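Local coordinates for agmatine N-acetyltransferase (Drosophila melanogaster, PDB 7CIW), which probably transfers the acetyl group of acetyl-CoA to the amine of agmatine, as a GNAT-fold member of the arylalkylamine N-acetyltransferase subfamily, at residues A[18-21]-A[22-26]; A[89-92]-A[93-96]; A[191-194]-A[195-199]. The protein carries 1 engineered substitution. All blocks are in the same frame, centred on the assembly; numbering follows the deposited sequence.

Interaction 1 of 3, residues A[18-21]-A[22-26]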
ATOM      1  N   GLU A  18      -5.671  12.155 -14.331  1.00 46.09           N
ATOM      2  CA  GLU A  18      -4.232  12.349 -14.212  1.00 42.76           C
ATOM      3  C   GLU A  18      -3.673  11.021 -13.723  1.00 36.80           C
ATOM      4  O   GLU A  18      -2.510  10.904 -13.315  1.00 38.84           O
ATOM      5  CB  GLU A  18      -3.915  13.513 -13.265  1.00 44.65           C
ATOM      6  CG  GLU A  18      -2.439  13.824 -13.054  1.00 47.88           C
ATOM      7  CD  GLU A  18      -2.095  13.914 -11.582  1.00 45.01           C
ATOM      8  OE1 GLU A  18      -1.044  13.368 -11.166  1.00 39.82           O
ATOM      9  OE2 GLU A  18      -2.894  14.532 -10.844  1.00 42.44           O
ATOM     10  N   THR A  19      -4.519   9.995 -13.790  1.00 33.34           N
ATOM     11  CA  THR A  19      -4.127   8.687 -13.295  1.00 26.58           C
ATOM     12  C   THR A  19      -3.080   8.018 -14.171  1.00 27.90           C
ATOM     13  O   THR A  19      -2.398   7.105 -13.699  1.00 22.20           O
ATOM     14  CB  THR A  19      -5.350   7.777 -13.168  1.00 29.91           C
ATOM     15  OG1 THR A  19      -5.997   7.657 -14.437  1.00 34.44           O
ATOM     16  CG2 THR A  19      -6.338   8.351 -12.154  1.00 32.24           C
ATOM     17  N   GLU A  20      -2.932   8.428 -15.434  1.00 23.47           N
ATOM     18  CA  GLU A  20      -1.980   7.718 -16.282  1.00 21.68           C
ATOM     19  C   GLU A  20      -0.550   7.953 -15.821  1.00 20.53           C
ATOM     20  O   GLU A  20       0.249   7.009 -15.758  1.00 22.30           O
ATOM     21  CB  GLU A  20      -2.128   8.120 -17.745  1.00 24.96           C
ATOM     22  CG  GLU A  20      -1.227   7.293 -18.638  1.00 30.73           C
ATOM     23  CD  GLU A  20      -1.338   7.676 -20.095  1.00 36.19           C
ATOM     24  OE1 GLU A  20      -2.121   7.028 -20.822  1.00 44.40           O
ATOM     25  OE2 GLU A  20      -0.639   8.625 -20.508  1.00 35.55           O
ATOM     26  N   GLN A  21      -0.209   9.201 -15.499  1.00 20.50           N
ATOM     27  CA  GLN A  21       1.133   9.485 -15.012  1.00 20.01           C
ATOM     28  C   GLN A  21       1.413   8.724 -13.725  1.00 16.76           C
ATOM     29  O   GLN A  21       2.515   8.206 -13.529  1.00 17.61           O
ATOM     30  CB  GLN A  21       1.303  10.988 -14.787  1.00 20.94           C
ATOM     31  CG  GLN A  21       1.476  11.801 -16.071  1.00 30.60           C
ATOM     32  CD  GLN A  21       2.348  11.105 -17.098  1.00 31.54           C
ATOM     33  OE1 GLN A  21       3.459  10.663 -16.795  1.00 39.18           O
ATOM     34  NE2 GLN A  21       1.842  10.994 -18.330  1.00 38.90           N
ATOM     35  N   LEU A  22       0.420   8.647 -12.833  1.00 17.71           N
ATOM     36  CA  LEU A  22       0.597   7.899 -11.590  1.00 15.61           C
ATOM     37  C   LEU A  22       0.883   6.435 -11.875  1.00 15.62           C
ATOM     38  O   LEU A  22       1.789   5.839 -11.286  1.00 16.10           O
ATOM     39  CB  LEU A  22      -0.649   8.033 -10.712  1.00 16.05           C
ATOM     40  CG  LEU A  22      -0.751   7.069  -9.520  1.00 16.15           C
ATOM     41  CD1 LEU A  22       0.390   7.321  -8.528  1.00 16.98           C
ATOM     42  CD2 LEU A  22      -2.108   7.208  -8.818  1.00 15.81           C
ATOM     43  N   MET A  23       0.101   5.829 -12.765  1.00 17.16           N
ATOM     44  CA  MET A  23       0.314   4.417 -13.063  1.00 16.00           C
ATOM     45  C   MET A  23       1.657   4.200 -13.754  1.00 17.58           C
ATOM     46  O   MET A  23       2.340   3.208 -13.492  1.00 15.32           O
ATOM     47  CB  MET A  23      -0.838   3.886 -13.915  1.00 16.48           C
ATOM     48  CG  MET A  23      -0.778   2.380 -14.163  1.00 17.32           C
ATOM     49  SD  MET A  23      -0.500   1.377 -12.683  1.00 18.16           S
ATOM     50  CE  MET A  23      -1.938   1.816 -11.709  1.00 20.92           C
ATOM     51  N   THR A  24       2.066   5.128 -14.623  1.00 16.30           N
ATOM     52  CA  THR A  24       3.374   5.002 -15.252  1.00 15.85           C
ATOM     53  C   THR A  24       4.492   4.992 -14.215  1.00 14.75           C
ATOM     54  O   THR A  24       5.422   4.175 -14.304  1.00 16.62           O
ATOM     55  CB  THR A  24       3.554   6.130 -16.267  1.00 16.07           C
ATOM     56  OG1 THR A  24       2.574   5.957 -17.296  1.00 21.28           O
ATOM     57  CG2 THR A  24       4.946   6.100 -16.883  1.00 18.49           C
ATOM     58  N   PHE A  25       4.410   5.873 -13.208  1.00 14.37           N
ATOM     59  CA  PHE A  25       5.397   5.838 -12.129  1.00 15.27           C
ATOM     60  C   PHE A  25       5.336   4.513 -11.376  1.00 13.91           C
ATOM     61  O   PHE A  25       6.370   3.899 -11.092  1.00 14.42           O
ATOM     62  CB  PHE A  25       5.188   7.003 -11.156  1.00 16.31           C
ATOM     63  CG  PHE A  25       5.974   6.852  -9.884  1.00 14.59           C
ATOM     64  CD1 PHE A  25       7.320   7.183  -9.846  1.00 15.27           C
ATOM     65  CD2 PHE A  25       5.382   6.327  -8.740  1.00 15.90           C
ATOM     66  CE1 PHE A  25       8.062   7.012  -8.680  1.00 17.86           C
ATOM     67  CE2 PHE A  25       6.123   6.159  -7.575  1.00 15.09           C
ATOM     68  CZ  PHE A  25       7.461   6.501  -7.555  1.00 17.16           C
ATOM     69  N   LEU A  26       4.127   4.070 -11.016  1.00 14.30           N
ATOM     70  CA  LEU A  26       4.004   2.825 -10.261  1.00 15.99           C
ATOM     71  C   LEU A  26       4.600   1.653 -11.028  1.00 14.34           C
ATOM     72  O   LEU A  26       5.268   0.796 -10.443  1.00 15.01           O
ATOM     73  CB  LEU A  26       2.539   2.556  -9.916  1.00 15.64           C
ATOM     74  CG  LEU A  26       1.868   3.538  -8.955  1.00 17.31           C
ATOM     75  CD1 LEU A  26       0.384   3.201  -8.805  1.00 18.81           C
ATOM     76  CD2 LEU A  26       2.557   3.519  -7.591  1.00 17.34           C
TER

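Interaction 2 of 3, residues A[89-92]-A[93-96]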
ATOM      1  N   ALA A  89     -12.118 -11.102   1.201  1.00 17.75           N
ATOM      2  CA  ALA A  89     -12.192 -12.538   0.969  1.00 20.67           C
ATOM      3  C   ALA A  89     -12.948 -12.826  -0.317  1.00 23.64           C
ATOM      4  O   ALA A  89     -12.520 -13.657  -1.127  1.00 21.99           O
ATOM      5  CB  ALA A  89     -12.846 -13.234   2.160  1.00 22.15           C
ATOM      6  N   GLU A  90     -14.053 -12.111  -0.539  1.00 21.19           N
ATOM      7  CA  GLU A  90     -14.827 -12.280  -1.764  1.00 23.58           C
ATOM      8  C   GLU A  90     -14.043 -11.822  -2.989  1.00 22.28           C
ATOM      9  O   GLU A  90     -14.133 -12.441  -4.056  1.00 24.83           O
ATOM     10  CB  GLU A  90     -16.146 -11.515  -1.645  1.00 23.03           C
ATOM     11  CG  GLU A  90     -17.207 -12.258  -0.860  1.00 28.40           C
ATOM     12  CD  GLU A  90     -18.102 -11.344  -0.051  1.00 32.54           C
ATOM     13  OE1 GLU A  90     -18.774 -11.845   0.875  1.00 39.74           O
ATOM     14  OE2 GLU A  90     -18.137 -10.126  -0.340  1.00 34.72           O
ATOM     15  N   GLU A  91     -13.258 -10.750  -2.857  1.00 22.09           N
ATOM     16  CA  GLU A  91     -12.458 -10.279  -3.986  1.00 24.36           C
ATOM     17  C   GLU A  91     -11.336 -11.259  -4.317  1.00 25.26           C
ATOM     18  O   GLU A  91     -11.026 -11.486  -5.494  1.00 26.43           O
ATOM     19  CB  GLU A  91     -11.889  -8.892  -3.681  1.00 25.72           C
ATOM     20  CG  GLU A  91     -12.914  -7.761  -3.742  1.00 28.09           C
ATOM     21  CD  GLU A  91     -13.397  -7.474  -5.160  1.00 33.26           C
ATOM     22  OE1 GLU A  91     -12.569  -7.095  -6.017  1.00 33.65           O
ATOM     23  OE2 GLU A  91     -14.613  -7.627  -5.411  1.00 38.24           O
ATOM     24  N   ALA A  92     -10.711 -11.846  -3.291  1.00 19.48           N
ATOM     25  CA  ALA A  92      -9.693 -12.868  -3.520  1.00 23.41           C
ATOM     26  C   ALA A  92     -10.268 -14.060  -4.282  1.00 25.86           C
ATOM     27  O   ALA A  92      -9.612 -14.608  -5.179  1.00 27.55           O
ATOM     28  CB  ALA A  92      -9.098 -13.321  -2.184  1.00 22.25           C
ATOM     29  N   ARG A  93     -11.491 -14.472  -3.939  1.00 25.65           N
ATOM     30  CA  ARG A  93     -12.147 -15.545  -4.684  1.00 27.10           C
ATOM     31  C   ARG A  93     -12.433 -15.130  -6.123  1.00 27.18           C
ATOM     32  O   ARG A  93     -12.202 -15.911  -7.055  1.00 30.59           O
ATOM     33  CB  ARG A  93     -13.443 -15.966  -3.985  1.00 30.51           C
ATOM     34  CG  ARG A  93     -14.485 -16.516  -4.951  1.00 35.34           C
ATOM     35  CD  ARG A  93     -15.487 -17.461  -4.288  1.00 42.72           C
ATOM     36  NE  ARG A  93     -16.292 -16.837  -3.238  1.00 44.37           N
ATOM     37  CZ  ARG A  93     -17.168 -15.852  -3.433  1.00 46.41           C
ATOM     38  NH1 ARG A  93     -17.359 -15.350  -4.647  1.00 47.99           N
ATOM     39  NH2 ARG A  93     -17.856 -15.363  -2.407  1.00 41.34           N
ATOM     40  N   LYS A  94     -12.926 -13.906  -6.325  1.00 26.47           N
ATOM     41  CA  LYS A  94     -13.274 -13.467  -7.674  1.00 26.96           C
ATOM     42  C   LYS A  94     -12.093 -13.592  -8.628  1.00 29.85           C
ATOM     43  O   LYS A  94     -12.264 -13.965  -9.796  1.00 30.87           O
ATOM     44  CB  LYS A  94     -13.780 -12.026  -7.655  1.00 29.87           C
ATOM     45  CG  LYS A  94     -14.188 -11.528  -9.038  1.00 32.58           C
ATOM     46  CD  LYS A  94     -14.328 -10.022  -9.098  1.00 37.22           C
ATOM     47  CE  LYS A  94     -15.162  -9.489  -7.954  1.00 36.78           C
ATOM     48  NZ  LYS A  94     -15.506  -8.050  -8.168  1.00 40.29           N
ATOM     49  N   TYR A  95     -10.885 -13.306  -8.151  1.00 26.21           N
ATOM     50  CA  TYR A  95      -9.719 -13.237  -9.017  1.00 23.19           C
ATOM     51  C   TYR A  95      -8.784 -14.417  -8.843  1.00 26.69           C
ATOM     52  O   TYR A  95      -7.709 -14.425  -9.446  1.00 26.79           O
ATOM     53  CB  TYR A  95      -8.969 -11.925  -8.775  1.00 25.55           C
ATOM     54  CG  TYR A  95      -9.742 -10.724  -9.253  1.00 28.78           C
ATOM     55  CD1 TYR A  95      -9.868 -10.457 -10.608  1.00 28.52           C
ATOM     56  CD2 TYR A  95     -10.367  -9.870  -8.354  1.00 24.55           C
ATOM     57  CE1 TYR A  95     -10.584  -9.365 -11.054  1.00 27.97           C
ATOM     58  CE2 TYR A  95     -11.086  -8.774  -8.793  1.00 31.85           C
ATOM     59  CZ  TYR A  95     -11.190  -8.529 -10.147  1.00 31.52           C
ATOM     60  OH  TYR A  95     -11.907  -7.444 -10.592  1.00 36.18           O
ATOM     61  N   ALA A  96      -9.176 -15.422  -8.052  1.00 26.96           N
ATOM     62  CA  ALA A  96      -8.328 -16.582  -7.820  1.00 27.66           C
ATOM     63  C   ALA A  96      -7.922 -17.222  -9.142  1.00 29.09           C
ATOM     64  O   ALA A  96      -8.733 -17.362 -10.061  1.00 33.67           O
ATOM     65  CB  ALA A  96      -9.059 -17.598  -6.941  1.00 30.17           C
TER

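Interaction 3 of 3, residues A[191-194]-A[195-199]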
ATOM      1  N   HIS A 191       2.659 -19.115   4.051  1.00 15.79           N
ATOM      2  CA  HIS A 191       1.402 -18.849   3.354  1.00 15.52           C
ATOM      3  C   HIS A 191       1.326 -19.675   2.071  1.00 14.55           C
ATOM      4  O   HIS A 191       2.025 -19.384   1.097  1.00 16.87           O
ATOM      5  CB  HIS A 191       1.220 -17.360   3.051  1.00 16.97           C
ATOM      6  CG  HIS A 191      -0.124 -17.044   2.476  1.00 20.61           C
ATOM      7  ND1 HIS A 191      -1.265 -17.011   3.244  1.00 20.65           N
ATOM      8  CD2 HIS A 191      -0.517 -16.804   1.204  1.00 22.08           C
ATOM      9  CE1 HIS A 191      -2.305 -16.740   2.473  1.00 20.65           C
ATOM     10  NE2 HIS A 191      -1.877 -16.617   1.228  1.00 20.11           N
ATOM     11  N   LEU A 192       0.467 -20.692   2.066  1.00 14.53           N
ATOM     12  CA  LEU A 192       0.305 -21.576   0.918  1.00 15.69           C
ATOM     13  C   LEU A 192      -1.041 -21.354   0.246  1.00 15.80           C
ATOM     14  O   LEU A 192      -1.960 -20.787   0.832  1.00 17.20           O
ATOM     15  CB  LEU A 192       0.401 -23.046   1.333  1.00 17.73           C
ATOM     16  CG  LEU A 192       1.546 -23.402   2.264  1.00 18.02           C
ATOM     17  CD1 LEU A 192       1.455 -24.882   2.589  1.00 15.96           C
ATOM     18  CD2 LEU A 192       2.857 -23.065   1.583  1.00 18.45           C
ATOM     19  N   ASP A 193      -1.156 -21.826  -0.996  1.00 14.77           N
ATOM     20  CA  ASP A 193      -2.468 -21.908  -1.619  1.00 15.64           C
ATOM     21  C   ASP A 193      -3.071 -23.288  -1.343  1.00 18.41           C
ATOM     22  O   ASP A 193      -2.461 -24.137  -0.692  1.00 15.37           O
ATOM     23  CB  ASP A 193      -2.396 -21.580  -3.118  1.00 17.32           C
ATOM     24  CG  ASP A 193      -1.689 -22.641  -3.952  1.00 19.68           C
ATOM     25  OD1 ASP A 193      -1.468 -23.780  -3.486  1.00 19.30           O
ATOM     26  OD2 ASP A 193      -1.382 -22.331  -5.130  1.00 23.50           O
ATOM     27  N   ALA A 194      -4.279 -23.525  -1.866  1.00 15.51           N
ATOM     28  CA  ALA A 194      -5.013 -24.739  -1.524  1.00 17.12           C
ATOM     29  C   ALA A 194      -4.297 -25.997  -1.983  1.00 15.23           C
ATOM     30  O   ALA A 194      -4.516 -27.063  -1.404  1.00 17.01           O
ATOM     31  CB  ALA A 194      -6.417 -24.695  -2.129  1.00 16.15           C
ATOM     32  N   SER A 195      -3.431 -25.892  -2.984  1.00 14.04           N
ATOM     33  CA  SER A 195      -2.709 -27.047  -3.493  1.00 16.23           C
ATOM     34  C   SER A 195      -1.395 -27.269  -2.764  1.00 16.76           C
ATOM     35  O   SER A 195      -0.646 -28.183  -3.120  1.00 18.66           O
ATOM     36  CB  SER A 195      -2.454 -26.892  -4.997  1.00 21.29           C
ATOM     37  OG  SER A 195      -1.568 -25.814  -5.243  1.00 25.70           O
ATOM     38  N   GLY A 196      -1.086 -26.437  -1.777  1.00 12.83           N
ATOM     39  CA  GLY A 196       0.107 -26.618  -0.979  1.00 15.03           C
ATOM     40  C   GLY A 196       1.349 -25.930  -1.491  1.00 18.69           C
ATOM     41  O   GLY A 196       2.442 -26.246  -1.018  1.00 18.53           O
ATOM     42  N   GLN A 197       1.222 -25.004  -2.437  1.00 18.31           N
ATOM     43  CA  GLN A 197       2.357 -24.283  -2.998  1.00 20.98           C
ATOM     44  C   GLN A 197       2.483 -22.928  -2.321  1.00 18.49           C
ATOM     45  O   GLN A 197       1.476 -22.271  -2.059  1.00 15.78           O
ATOM     46  CB  GLN A 197       2.187 -24.078  -4.502  1.00 22.47           C
ATOM     47  CG  GLN A 197       2.010 -25.350  -5.302  1.00 31.71           C
ATOM     48  CD  GLN A 197       2.419 -25.163  -6.749  1.00 38.08           C
ATOM     49  OE1 GLN A 197       2.000 -25.914  -7.629  1.00 46.00           O
ATOM     50  NE2 GLN A 197       3.241 -24.148  -7.003  1.00 41.36           N
ATOM     51  N   GLN A 198       3.717 -22.513  -2.038  1.00 20.44           N
ATOM     52  CA  GLN A 198       3.928 -21.194  -1.450  1.00 19.51           C
ATOM     53  C   GLN A 198       3.470 -20.107  -2.418  1.00 22.76           C
ATOM     54  O   GLN A 198       3.868 -20.095  -3.584  1.00 24.05           O
ATOM     55  CB  GLN A 198       5.401 -21.006  -1.090  1.00 19.90           C
ATOM     56  CG  GLN A 198       5.713 -19.682  -0.411  1.00 16.39           C
ATOM     57  CD  GLN A 198       7.167 -19.567  -0.018  1.00 22.09           C
ATOM     58  OE1 GLN A 198       7.814 -20.567   0.293  1.00 22.66           O
ATOM     59  NE2 GLN A 198       7.689 -18.336  -0.000  1.00 19.20           N
ATOM     60  N   VAL A 199       2.626 -19.191  -1.934  1.00 22.83           N
ATOM     61  CA  VAL A 199       1.988 -18.236  -2.839  1.00 21.49           C
ATOM     62  C   VAL A 199       2.988 -17.178  -3.297  1.00 22.88           C
ATOM     63  O   VAL A 199       3.186 -16.963  -4.499  1.00 27.39           O
ATOM     64  CB  VAL A 199       0.757 -17.603  -2.170  1.00 23.31           C
ATOM     65  CG1 VAL A 199       0.214 -16.476  -3.034  1.00 25.50           C
ATOM     66  CG2 VAL A 199      -0.311 -18.659  -1.950  1.00 21.44           C
TER

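Interaction 1 of 3, residues A[18-21]-A[22-26]
T24 bonds back to the carbonyl of E20, one turn earlier, in the first turns of helix 19-30, an early helix of the GNAT fold, and their pairing is a compact example of how a polar side chain can join a helical backbone bond. The carbonyl of E20 takes the usual i to i+4 donor, T24 N lying 2.9 Å from E20 O with an N-H...O angle of 161°. The same oxygen also receives the hydroxyl of T24, with OG1 3.0 Å from E20 O. This second donor stands above the carbonyl plane, 40° out of it, so E20 O is gripped by two donors from one residue. With OG1 opposite the carbonyl carbon (chi1 -64°), the hydroxyl folds back toward the preceding turn. On either side of this pair the ladder continues: M23 N is 3.0 Å from T19 O, and F25 N is 3.0 Å from Q21 O.

E18 holds the N-cap position, and its OE2 is satisfied by the amide of D15. The helix's buried side, with L22 and F25, rests on A74 of strand 70-80, while L54 of helix 47-54 meets T19, L22 and M23. The F25 side chain ends about 6 Å from bound coenzyme A. The T24 methine also comes close to the doubly used carbonyl, its CB standing 3.5 Å from E20 O.

Interaction 2 of 3, residues A[89-92]-A[93-96]
E91 and K94 run side by side from the last turns of helix 84-95, pointing the same way, and meet in an i to i+3 salt bridge. K94 NZ sits 2.9 Å from E91 OE2, approaching that oxygen on its syn side and only 19° out of the carboxylate plane. Both chains bend to meet: E91 turns at chi2 (-70°), and K94 turns further out along its chain. The other carboxylate oxygen lies in the plane of the Y95 ring, at its edge, with E91 OE1 3.6 Å from Y95 CE2; carboxylate and ring are turned 66° against each other. E91 O also borders this edge, 3.4 Å from Y95 CD2, while accepting the Y95 amide. K94 CG lies over one face of the ring, toward its rim.

E90 and R93 form a looser pair, also side by side and pointing the same way. The guanidinium lays one face over E90 CA, and R93 NH2 comes to 3.5 Å from E90 CG, whereas E90 OE1 and R93 NH2 remain 4.9 Å apart. Behind these charged chains, A92 packs on H105 of helix 99-114, and Y95 meets the ring of W100. An alanine in place of E91, lacking OE1 at the Y95 ring edge, would probably leave the K94 ammonium without its carboxylate mate. One salt bridge thus spans this helical turn, while the separated charges of E90 and R93 probably attract only weakly.

Interaction 3 of 3, residues A[191-194]-A[195-199]
A small beta hairpin in the connection between strands 181-187 and 208-215 brings H191, L192 and D193 back against Q197, Q198 and V199, and it illustrates how one aspartate can organise a tight reversal. Residues D193 to G196 make a type I turn followed by a G1 bulge at the glycine. G196 N bonds to D193 O at 2.9 Å, and D193 N reaches Q197 O, also at 2.9 Å, across the mouth of the turn. Two residues further along, V199 N meets H191 O at 3.1 Å, nearly straight at 172° and in the carbonyl plane. L192 and Q198, framed by these last two bonds, form a non-hydrogen-bonded pair, with the leucine CD2 resting on Q198 CA.

Inside the turn, D193 swings its carboxylate between its own N and carbonyl carbon (chi1 70°), aiming OD1 at the residues ahead. D193 OD1 alone accepts S195 OG at 2.7 Å on its syn side, S195 N at 2.9 Å in an Asx turn, and Q197 N at 3.1 Å. Both amides arrive from well out of the carboxylate plane. G196 has a positive phi, 90°, where a CB would collide with the carbonyl O of the residue before it, which suits glycine.

Toward the protein, V199 CG2 lies 3.7 Å from H191 CD2, meeting the imidazole obliquely, and also packs against the backbone N of D193. Helix 99-114 receives this end of the hairpin, H191 packing on L106 and A109 and V199 on S102. Three donors converging on D193 OD1 would be expected to favour a charged carboxylate and to hold the tip in shape through side-chain as well as backbone bonds.

How the interactions relate
The three contacts follow one another along the chain, each closed before the next opens. Interaction 1 is set apart: its helix, 19-30, lies against strand 70-80 of the central sheet and near the bound coenzyme A, with its centre about 25 Å from that of interaction 2 and about 32 Å from that of interaction 3. Interactions 2 and 3, whose centres are about 15 Å apart and whose nearest atoms are about 9 Å apart, do not touch but share a neighbour, helix 99-114. Interaction 1 is partly buried near the cofactor, whereas interactions 2 and 3 are a helix end and a hairpin on the surface, packed on the same helix.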